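Local coordinates for spindle pole body component (Chaetomium thermophilum, PDB 6L82), which probably binds gamma-tubulin and microtubule minus ends as a whole protein of the TUBGCP family (GCP5), of which this chain is the N-terminal piece, at residues C37-F40 and V41-L45; R84-A87 and L88-H91. All coordinates share one frame; numbering follows the deposited sequence.

In the fold
Contacts 1 and 2 are both local, each running along one chain segment, and they lie in different elements. Contact 1 belongs to helix 31-45. Contact 2 covers the end of helix 75-88 and the turn after it. Their centres are about 33 Å apart, on opposite sides of the chain's centre, and they do not touch. Contact 1 is partly buried, with Val41 and Cys37 packed on helix 5-23. Contact 2 is a surface contact in which Leu88 alone is buried. Contact 1 has regular helical bonding and a salt bridge. In contact 2 the backbone bonds are mostly weak, and His91 ND1 adds a weak bond to Ala87 O. Both also meet the chain of another protein.

Contact 1 (C37-F40 and V41-L45); sequences CRDF and VLRSL
This is a contact within helix 31-45, between Cys37-Phe40 and the next turn, Val41-Leu45. Asp39 and Arg43 form a salt bridge. Arg43 NH2 donates to Asp39 OD2 over 3.0 Å, with an N-H...O angle of 156°. The oxygen uses its syn lone pair and sits at the guanidinium edge, near its plane. The carboxylate and guanidinium planes are 68° apart, and OD2 is the oxygen that bonds. The bridge spans four residues, the usual i to i+4 pairing of an alpha-helix. The backbone follows the same spacing: Leu42 N to Arg38 O is 3.1 Å, and Arg43 N to Asp39 O is 3.0 Å. Phe40 O takes two bonds, from Ser44 N at 3.0 Å and from Ser44 OG at 2.7 Å, reached from opposite faces of the carbonyl plane. The serine torsion (chi1 -49°) places OG beside its own backbone N, turned back to the preceding turn. There OG also lies over one face of the Phe40 ring, 3.0 Å from Phe40 CE1. Val41 CG2 meets Phe40 CD2 at 4.1 Å. Leu42 CD1 lies over one face of the Arg38 guanidinium, 4.1 Å from Arg38 NE. Val41 packs on Ala16 of helix 5-23, and Leu42 on Leu9 and Leu12. Phe40 and Ser44 touch the chain of another protein.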
# COMPACT_ATOMS: atom_id res chain seq x y z
N CYS A 37 1.61 1.97 17.48
CA CYS A 37 1.46 1.65 16.06
C CYS A 37 2.56 2.31 15.24
O CYS A 37 3.10 1.72 14.29
CB CYS A 37 0.09 2.10 15.57
SG CYS A 37 -1.33 1.20 16.26
N ARG A 38 2.90 3.54 15.58
CA ARG A 38 3.90 4.25 14.79
C ARG A 38 5.29 3.67 15.00
O ARG A 38 6.07 3.53 14.04
CB ARG A 38 3.87 5.71 15.17
CG ARG A 38 5.12 6.33 14.99
CD ARG A 38 4.87 7.67 14.47
NE ARG A 38 5.95 8.37 14.12
CZ ARG A 38 6.61 9.02 14.92
NH1 ARG A 38 6.32 9.00 16.11
NH2 ARG A 38 7.58 9.67 14.54
N ASP A 39 5.64 3.36 16.24
CA ASP A 39 6.90 2.67 16.49
C ASP A 39 6.93 1.33 15.76
O ASP A 39 7.96 0.96 15.18
CB ASP A 39 7.09 2.49 18.00
CG ASP A 39 8.19 1.53 18.33
OD1 ASP A 39 9.37 1.96 18.28
OD2 ASP A 39 7.89 0.35 18.61
N PHE A 40 5.81 0.61 15.75
CA PHE A 40 5.74 -0.65 15.00
C PHE A 40 6.02 -0.42 13.52
O PHE A 40 6.67 -1.26 12.88
CB PHE A 40 4.38 -1.31 15.17
CG PHE A 40 4.03 -2.26 14.05
CD1 PHE A 40 4.68 -3.48 13.93
CD2 PHE A 40 3.08 -1.92 13.12
CE1 PHE A 40 4.37 -4.33 12.91
CE2 PHE A 40 2.77 -2.78 12.10
CZ PHE A 40 3.42 -3.99 12.00
N VAL A 41 5.54 0.69 12.96
CA VAL A 41 5.70 0.87 11.51
C VAL A 41 7.16 1.15 11.17
O VAL A 41 7.72 0.59 10.22
CB VAL A 41 4.80 1.99 10.98
CG1 VAL A 41 5.14 2.25 9.53
CG2 VAL A 41 3.35 1.63 11.12
N LEU A 42 7.81 2.01 11.96
CA LEU A 42 9.20 2.34 11.71
C LEU A 42 10.11 1.15 11.94
O LEU A 42 11.09 0.95 11.20
CB LEU A 42 9.62 3.50 12.60
CG LEU A 42 8.91 4.81 12.24
CD1 LEU A 42 8.99 5.75 13.42
CD2 LEU A 42 9.56 5.38 11.02
N ARG A 43 9.80 0.34 12.95
CA ARG A 43 10.61 -0.85 13.22
C ARG A 43 10.47 -1.88 12.10
O ARG A 43 11.47 -2.47 11.67
CB ARG A 43 10.20 -1.45 14.57
CG ARG A 43 11.38 -1.87 15.43
CD ARG A 43 10.92 -2.85 16.50
NE ARG A 43 10.21 -2.18 17.58
CZ ARG A 43 9.97 -2.73 18.76
NH1 ARG A 43 10.38 -3.97 19.02
NH2 ARG A 43 9.32 -2.05 19.71
N SER A 44 9.25 -2.11 11.60
CA SER A 44 9.08 -3.13 10.57
C SER A 44 9.80 -2.78 9.27
O SER A 44 10.30 -3.67 8.58
CB SER A 44 7.59 -3.36 10.28
OG SER A 44 6.88 -3.53 11.49
N LEU A 45 9.86 -1.50 8.91
CA LEU A 45 10.46 -1.09 7.64
C LEU A 45 11.93 -0.71 7.74
O LEU A 45 12.55 -0.46 6.70
CB LEU A 45 9.68 0.09 7.06
CG LEU A 45 8.16 0.02 7.06
CD1 LEU A 45 7.61 1.38 6.67
CD2 LEU A 45 7.66 -1.06 6.11

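Contact 2 (R84-A87 and L88-H91); sequences RLDA and LEPH
Arg84-Ala87 and Leu88-His91 meet locally where helix 75-88 ends and the loop that leads to helix 96-106 begins. Leu88 N bonds weakly to Arg84 O at 2.9 Å, with an N-H...O angle of 128°. It also makes a weak bond to Leu85 O at 3.3 Å. Glu89 N has two acceptors: Asp86 O at 3.2 Å, and Leu85 O in a longer, weak bond. The Asp86 bond has a better angle at the hydrogen, 149°, but the N lies well above the carbonyl plane, away from the lone pairs. One turn on, His91 N bonds to Leu88 O at 2.8 Å. One side chain joins in: His91 ND1 makes a weak bond to Ala87 O at 3.4 Å. The histidine torsion (chi1 -57°) sets the ring beside its own backbone N and lets ND1 reach back to the helix. The Asp86 and Glu89 carboxylates come close, but the Glu89 end is doubtfully placed. The leucines pack on other helices: Leu88 on Thr96 and Leu100 of helix 96-106, Leu85 on helix 55-71. Pro90 CD touches Ala87 O at 3.7 Å. Outside the two segments, Arg84 NH1 pairs with an acidic side chain of another protein's chain. The shift from i to i+4 bonds to i to i+3 bonds is typical of an alpha-helix C-terminus that tightens into a 3-10 turn, here Glu89-Pro90.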
# COMPACT_ATOMS: atom_id res chain seq x y z
N ARG A 84 -6.66 -0.01 -17.73
CA ARG A 84 -5.95 0.89 -16.83
C ARG A 84 -4.45 0.67 -16.95
O ARG A 84 -3.68 1.63 -17.02
CB ARG A 84 -6.37 0.74 -15.36
CG ARG A 84 -7.85 0.63 -14.96
CD ARG A 84 -8.78 1.67 -15.48
NE ARG A 84 -9.05 1.56 -16.90
CZ ARG A 84 -9.40 2.62 -17.61
NH1 ARG A 84 -9.47 3.80 -16.99
NH2 ARG A 84 -9.65 2.55 -18.93
N LEU A 85 -4.01 -0.60 -17.03
CA LEU A 85 -2.59 -0.88 -17.21
C LEU A 85 -2.08 -0.32 -18.53
O LEU A 85 -0.92 0.10 -18.63
CB LEU A 85 -2.31 -2.38 -17.15
CG LEU A 85 -2.71 -3.11 -15.88
CD1 LEU A 85 -2.59 -4.61 -16.03
CD2 LEU A 85 -1.80 -2.64 -14.77
N ASP A 86 -2.92 -0.34 -19.57
CA ASP A 86 -2.54 0.37 -20.78
C ASP A 86 -2.38 1.86 -20.52
O ASP A 86 -1.36 2.44 -20.89
CB ASP A 86 -3.55 0.10 -21.90
CG ASP A 86 -3.37 -1.28 -22.52
OD1 ASP A 86 -2.29 -1.88 -22.34
OD2 ASP A 86 -4.31 -1.78 -23.17
N ALA A 87 -3.34 2.48 -19.84
CA ALA A 87 -3.23 3.91 -19.56
C ALA A 87 -2.02 4.23 -18.68
O ALA A 87 -1.54 5.37 -18.69
CB ALA A 87 -4.50 4.43 -18.88
N LEU A 88 -1.52 3.26 -17.93
CA LEU A 88 -0.39 3.50 -17.05
C LEU A 88 0.94 3.56 -17.80
O LEU A 88 1.84 4.30 -17.37
CB LEU A 88 -0.36 2.42 -15.96
CG LEU A 88 0.47 2.63 -14.70
CD1 LEU A 88 0.06 3.90 -13.98
CD2 LEU A 88 0.29 1.44 -13.79
N GLU A 89 1.08 2.83 -18.92
CA GLU A 89 2.40 2.66 -19.55
C GLU A 89 3.14 3.96 -19.84
O GLU A 89 4.33 4.05 -19.50
CB GLU A 89 2.34 1.85 -20.86
CG GLU A 89 2.24 0.34 -20.73
CD GLU A 89 1.15 -0.22 -21.59
OE1 GLU A 89 0.09 0.31 -21.48
OE2 GLU A 89 1.33 -1.16 -22.36
N PRO A 90 2.56 4.98 -20.49
CA PRO A 90 3.34 6.21 -20.71
C PRO A 90 3.81 6.86 -19.42
O PRO A 90 4.76 7.65 -19.47
CB PRO A 90 2.38 7.12 -21.50
CG PRO A 90 1.03 6.51 -21.35
CD PRO A 90 1.25 5.04 -21.17
N HIS A 91 3.21 6.53 -18.28
CA HIS A 91 3.64 7.02 -16.98
C HIS A 91 4.61 6.08 -16.28
O HIS A 91 4.84 6.25 -15.08
CB HIS A 91 2.44 7.25 -16.06
CG HIS A 91 1.42 8.20 -16.61
ND1 HIS A 91 0.55 7.85 -17.62
CD2 HIS A 91 1.14 9.48 -16.30
CE1 HIS A 91 -0.23 8.88 -17.90
NE2 HIS A 91 0.11 9.88 -17.11